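DUF2442 domain-containing protein (Rhodospirillum rubrum ATCC 11170, PDB 3K8R) is of unknown function, a small DUF2442-family protein of two three-stranded antiparallel sheets and short helices that forms a two-chain assembly. Local coordinates at residues A[55-60]-A[98-103]; A[25-29]-A[41-45]. One frame throughout, in Å; residues are numbered along the deposited sequence.

Contact 1 of 2, residues A[55-60]-A[98-103]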
loop_
_atom_site.group_PDB
_atom_site.type_symbol
_atom_site.label_atom_id
_atom_site.label_comp_id
_atom_site.label_asym_id
_atom_site.label_seq_id
_atom_site.Cartn_x
_atom_site.Cartn_y
_atom_site.Cartn_z
ATOM N N LEU A 55 12.217 -3.366 -7.647
ATOM C CA LEU A 55 12.181 -1.963 -8.057
ATOM C C LEU A 55 12.871 -1.085 -7.003
ATOM O O LEU A 55 13.084 0.105 -7.237
ATOM C CB LEU A 55 10.742 -1.465 -8.246
ATOM C CG LEU A 55 9.891 -2.044 -9.387
ATOM C CD1 LEU A 55 8.541 -1.327 -9.430
ATOM C CD2 LEU A 55 10.598 -1.930 -10.731
ATOM N N ALA A 56 13.217 -1.681 -5.854
ATOM C CA ALA A 56 13.825 -0.963 -4.728
ATOM C C ALA A 56 15.330 -0.988 -4.796
ATOM O O ALA A 56 15.937 -1.991 -5.176
ATOM C CB ALA A 56 13.376 -1.557 -3.402
ATOM N N GLN A 57 15.929 0.126 -4.388
ATOM C CA GLN A 57 17.371 0.274 -4.402
ATOM C C GLN A 57 18.052 -0.682 -3.437
ATOM O O GLN A 57 17.818 -0.653 -2.212
ATOM C CB GLN A 57 17.766 1.703 -4.045
ATOM C CG GLN A 57 19.269 1.904 -4.049
ATOM C CD GLN A 57 19.667 3.315 -3.773
ATOM O OE1 GLN A 57 18.936 4.075 -3.139
ATOM N NE2 GLN A 57 20.845 3.680 -4.240
ATOM N N GLY A 58 18.917 -1.511 -4.006
ATOM C CA GLY A 58 19.682 -2.483 -3.238
ATOM C C GLY A 58 19.173 -3.899 -3.371
ATOM O O GLY A 58 19.822 -4.809 -2.872
ATOM N N LEU A 59 18.019 -4.084 -4.031
ATOM C CA LEU A 59 17.416 -5.413 -4.214
ATOM C C LEU A 59 17.198 -5.794 -5.697
ATOM O O LEU A 59 16.640 -6.848 -5.995
ATOM C CB LEU A 59 16.087 -5.506 -3.438
ATOM C CG LEU A 59 16.099 -5.330 -1.906
ATOM C CD1 LEU A 59 14.690 -5.429 -1.334
ATOM C CD2 LEU A 59 17.017 -6.337 -1.205
ATOM N N GLU A 60 17.679 -4.975 -6.630
ATOM C CA GLU A 60 17.462 -5.247 -8.060
ATOM C C GLU A 60 17.875 -6.638 -8.509
ATOM O O GLU A 60 17.245 -7.196 -9.397
ATOM C CB GLU A 60 18.209 -4.258 -8.962
ATOM C CG GLU A 60 17.858 -2.785 -8.814
ATOM C CD GLU A 60 18.671 -2.075 -7.744
ATOM O OE1 GLU A 60 19.101 -2.719 -6.756
ATOM O OE2 GLU A 60 18.884 -0.857 -7.903
ATOM N N PHE A 98 11.437 4.786 -4.197
ATOM C CA PHE A 98 12.182 3.526 -4.165
ATOM C C PHE A 98 13.697 3.669 -3.984
ATOM O O PHE A 98 14.414 2.672 -3.912
ATOM C CB PHE A 98 11.923 2.729 -5.443
ATOM C CG PHE A 98 10.524 2.199 -5.564
ATOM C CD1 PHE A 98 10.095 1.144 -4.756
ATOM C CD2 PHE A 98 9.651 2.714 -6.522
ATOM C CE1 PHE A 98 8.818 0.639 -4.874
ATOM C CE2 PHE A 98 8.361 2.208 -6.656
ATOM C CZ PHE A 98 7.944 1.171 -5.832
ATOM N N GLY A 99 14.202 4.890 -3.934
ATOM C CA GLY A 99 15.632 5.066 -3.749
ATOM C C GLY A 99 16.042 6.511 -3.800
ATOM O O GLY A 99 15.191 7.388 -3.923
ATOM N N THR A 100 17.351 6.742 -3.704
ATOM C CA THR A 100 17.917 8.078 -3.766
ATOM C C THR A 100 17.699 8.616 -5.171
ATOM O O THR A 100 17.641 7.852 -6.127
ATOM C CB THR A 100 19.429 8.076 -3.424
ATOM O OG1 THR A 100 20.149 7.279 -4.371
ATOM C CG2 THR A 100 19.670 7.521 -2.030
ATOM N N LYS A 101 17.537 9.926 -5.298
ATOM C CA LYS A 101 17.359 10.519 -6.611
ATOM C C LYS A 101 18.600 10.284 -7.463
ATOM O O LYS A 101 18.499 10.144 -8.680
ATOM C CB LYS A 101 17.018 11.999 -6.505
ATOM C CG LYS A 101 15.646 12.218 -5.924
ATOM C CD LYS A 101 15.108 13.592 -6.203
ATOM C CE LYS A 101 13.645 13.689 -5.801
ATOM N NZ LYS A 101 13.059 15.026 -6.118
ATOM N N ALA A 102 19.760 10.221 -6.816
ATOM C CA ALA A 102 21.010 9.935 -7.503
ATOM C C ALA A 102 20.933 8.573 -8.183
ATOM O O ALA A 102 21.385 8.410 -9.315
ATOM C CB ALA A 102 22.165 9.962 -6.523
ATOM N N TRP A 103 20.355 7.606 -7.480
ATOM C CA TRP A 103 20.200 6.237 -7.976
ATOM C C TRP A 103 19.180 6.163 -9.111
ATOM O O TRP A 103 19.452 5.569 -10.158
ATOM C CB TRP A 103 19.816 5.329 -6.805
ATOM C CG TRP A 103 19.263 3.981 -7.140
ATOM C CD1 TRP A 103 19.962 2.817 -7.314
ATOM C CD2 TRP A 103 17.872 3.641 -7.275
ATOM N NE1 TRP A 103 19.091 1.783 -7.575
ATOM C CE2 TRP A 103 17.803 2.261 -7.556
ATOM C CE3 TRP A 103 16.676 4.377 -7.199
ATOM C CZ2 TRP A 103 16.581 1.600 -7.762
ATOM C CZ3 TRP A 103 15.464 3.726 -7.408
ATOM C CH2 TRP A 103 15.428 2.352 -7.684
#

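Contact 2 of 2, residues A[25-29]-A[41-45]. With EDO (1,2-ethanediol), chain C.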
loop_
_atom_site.group_PDB
_atom_site.type_symbol
_atom_site.label_atom_id
_atom_site.label_comp_id
_atom_site.label_asym_id
_atom_site.label_seq_id
_atom_site.Cartn_x
_atom_site.Cartn_y
_atom_site.Cartn_z
ATOM N N PRO A 25 1.035 4.799 9.487
ATOM C CA PRO A 25 0.963 3.337 9.322
ATOM C C PRO A 25 2.285 2.673 9.733
ATOM O O PRO A 25 3.355 3.268 9.574
ATOM C CB PRO A 25 0.739 3.172 7.821
ATOM C CG PRO A 25 1.518 4.270 7.231
ATOM C CD PRO A 25 1.423 5.438 8.213
ATOM N N ARG A 26 2.215 1.439 10.224
ATOM C CA ARG A 26 3.398 0.764 10.734
ATOM C C ARG A 26 3.345 -0.735 10.401
ATOM O O ARG A 26 2.308 -1.377 10.567
ATOM C CB ARG A 26 3.462 1.028 12.253
ATOM C CG ARG A 26 4.873 1.145 12.825
ATOM C CD ARG A 26 4.977 2.041 14.091
ATOM N NE ARG A 26 4.759 1.373 15.379
ATOM C CZ ARG A 26 3.583 1.199 15.986
ATOM N NH1 ARG A 26 2.448 1.604 15.421
ATOM N NH2 ARG A 26 3.541 0.582 17.167
ATOM N N ALA A 27 4.461 -1.289 9.927
ATOM C CA ALA A 27 4.518 -2.707 9.544
ATOM C C ALA A 27 4.416 -3.662 10.728
ATOM O O ALA A 27 5.264 -3.631 11.611
ATOM C CB ALA A 27 5.795 -2.997 8.782
ATOM N N ALA A 28 3.385 -4.507 10.728
ATOM C CA ALA A 28 3.204 -5.534 11.758
ATOM C C ALA A 28 3.838 -6.864 11.297
ATOM O O ALA A 28 4.424 -7.592 12.085
ATOM C CB ALA A 28 1.733 -5.717 12.058
ATOM N N LYS A 29 3.717 -7.172 10.011
ATOM C CA LYS A 29 4.298 -8.370 9.425
ATOM C C LYS A 29 4.747 -8.053 8.013
ATOM O O LYS A 29 4.152 -7.204 7.354
ATOM C CB LYS A 29 3.260 -9.484 9.355
ATOM C CG LYS A 29 2.805 -10.054 10.689
ATOM C CD LYS A 29 1.764 -11.142 10.453
ATOM C CE LYS A 29 1.285 -11.784 11.740
ATOM N NZ LYS A 29 0.191 -12.765 11.485
ATOM N N VAL A 41 3.080 -6.555 3.012
ATOM C CA VAL A 41 3.226 -5.924 4.323
ATOM C C VAL A 41 1.873 -5.706 4.993
ATOM O O VAL A 41 1.032 -4.959 4.487
ATOM C CB VAL A 41 3.911 -4.545 4.226
ATOM C CG1 VAL A 41 4.192 -4.008 5.622
ATOM C CG2 VAL A 41 5.196 -4.634 3.422
ATOM N N ASP A 42 1.681 -6.357 6.137
ATOM C CA ASP A 42 0.454 -6.222 6.910
ATOM C C ASP A 42 0.619 -5.057 7.872
ATOM O O ASP A 42 1.373 -5.141 8.846
ATOM C CB ASP A 42 0.175 -7.494 7.706
ATOM C CG ASP A 42 -0.013 -8.699 6.827
ATOM O OD1 ASP A 42 -0.894 -8.643 5.946
ATOM O OD2 ASP A 42 0.706 -9.701 7.030
ATOM N N LEU A 43 -0.079 -3.965 7.591
ATOM C CA LEU A 43 0.002 -2.783 8.437
ATOM C C LEU A 43 -0.770 -2.996 9.733
ATOM O O LEU A 43 -1.818 -3.653 9.762
ATOM C CB LEU A 43 -0.497 -1.541 7.698
ATOM C CG LEU A 43 0.324 -1.199 6.457
ATOM C CD1 LEU A 43 -0.311 -0.040 5.764
ATOM C CD2 LEU A 43 1.780 -0.899 6.804
ATOM N N GLU A 44 -0.241 -2.396 10.792
ATOM C CA GLU A 44 -0.768 -2.539 12.143
ATOM C C GLU A 44 -2.164 -1.944 12.293
ATOM O O GLU A 44 -2.907 -2.322 13.195
ATOM C CB GLU A 44 0.211 -1.894 13.123
ATOM C CG GLU A 44 0.377 -2.666 14.419
ATOM C CD GLU A 44 1.719 -2.367 15.083
ATOM O OE1 GLU A 44 2.045 -1.164 15.240
ATOM O OE2 GLU A 44 2.443 -3.336 15.438
ATOM N N ASN A 45 -2.517 -1.025 11.401
ATOM C CA ASN A 45 -3.842 -0.421 11.380
ATOM C C ASN A 45 -4.877 -1.253 10.599
ATOM O O ASN A 45 -5.965 -0.761 10.308
ATOM C CB ASN A 45 -3.758 0.981 10.770
ATOM C CG ASN A 45 -3.353 0.961 9.312
ATOM O OD1 ASN A 45 -3.516 -0.049 8.627
ATOM N ND2 ASN A 45 -2.814 2.073 8.828
HETATM C C1 EDO C . -2.591 -10.459 2.547
HETATM O O1 EDO C . -2.920 -11.321 1.448
HETATM C C2 EDO C . -2.419 -11.295 3.815
HETATM O O2 EDO C . -1.188 -10.940 4.454
#

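Contact 1 of 2, residues A[55-60]-A[98-103]
With CG swung opposite its backbone N (chi1 -180°) and the chain extended beyond it, Gln57 lies along one face of the indole of Trp103, whose own CG is likewise trans to N (chi1 164°). The contact joins a type II beta turn, Ala56 to Leu59, to the N-terminal end of the helix 101-105, where Thr100 is the N-cap. Gln57 CG makes a CH-pi contact, 3.5 Å from the centroid of the five-membered ring of Trp103 and almost on the ring normal. The amide beyond it continues over the same ring, the two planes inclined by 30°. Its OE1 accepts from Thr100 N at 3.2 Å, the donor standing above the carbonyl plane, while Thr100 OG1 accepts from Trp103 N in the capping bond. The Gln57 amide thus ties the loop to the residue that caps the helix.

Along the backbone, Gln57 N donates to Phe98 O in a nearly straight bond of 3.0 Å. Leu55 CB lies over one face of the Phe98 ring, and Leu55 O approaches the indole edge, 3.3 Å from Trp103 CH2. Ala56 and Leu59 rest on strand 86-89; Leu55 and Phe98 pack against Asn45 and Cys47 of the second subunit, respectively.

Glu60 bends at chi2 and divides its carboxylate: OE1 accepts from Gly58 N, tying the turn to itself, and OE2 also pairs with Arg107. In the plane of the indole, Trp103 NE1 donates to Glu60 OE2 at 2.7 Å.

Contact 2 of 2, residues A[25-29]-A[41-45]
A classic beta bulge sets Ala28 and Lys29 opposite Asp42 in the antiparallel hairpin of strands 27-33 and 38-43. Asp42 O takes two backbone donors, Ala28 N at 2.8 Å and, weakly, Lys29 N at 3.3 Å; Asp42 N returns a bond to Lys29 O, and Glu44 N donates to Arg26 O at 2.8 Å. Close packing lies on the buried side, where Ala27 CB meets Val41 CG1 at 3.7 Å and Pro25 CB touches Leu43 CD1. Leu90 of helix 90-94 covers Ala27 and Leu43, and Pro25 packs on Ala95 of the second subunit.

The other side is looser and more polar. Lys29 and Asp42 share a sheet face, yet the lysine chain extends away, leaving NZ 5.4 Å from Asp42 OD2. The Arg26 chain bends at chi3 (88°), and Glu44 OE1 sits over one face of the guanidinium, their planes 68° apart, so its 2.8 Å salt bridge to Arg26 NH1 comes from above the plane. With an alanine in place of Arg26, the Glu44 carboxylate is likely to lose its charged mate and be freer to turn. Asp42 OD1 accepts from O2 of a 1,2-ethanediol, probably from the crystallisation liquor and also bonded to Arg31, at 2.8 Å.

The two contacts lie on opposite sides of the chain's centre, their own centres about 22 Å apart, and share no residues. Contact 2 is partly buried and internal to one hairpin, held chiefly by backbone bonds, with apolar side chains on the buried face and charged ones outside. Contact 1 is a surface contact between elements far apart in sequence, a loop and a helix start; side-chain bonds and the indole face do most of the joining, with a single backbone bond across. Both reach the second subunit, and from complementary sides: Asn45 of contact 2 packs on Phe98 of the neighbouring subunit, a residue of contact 1.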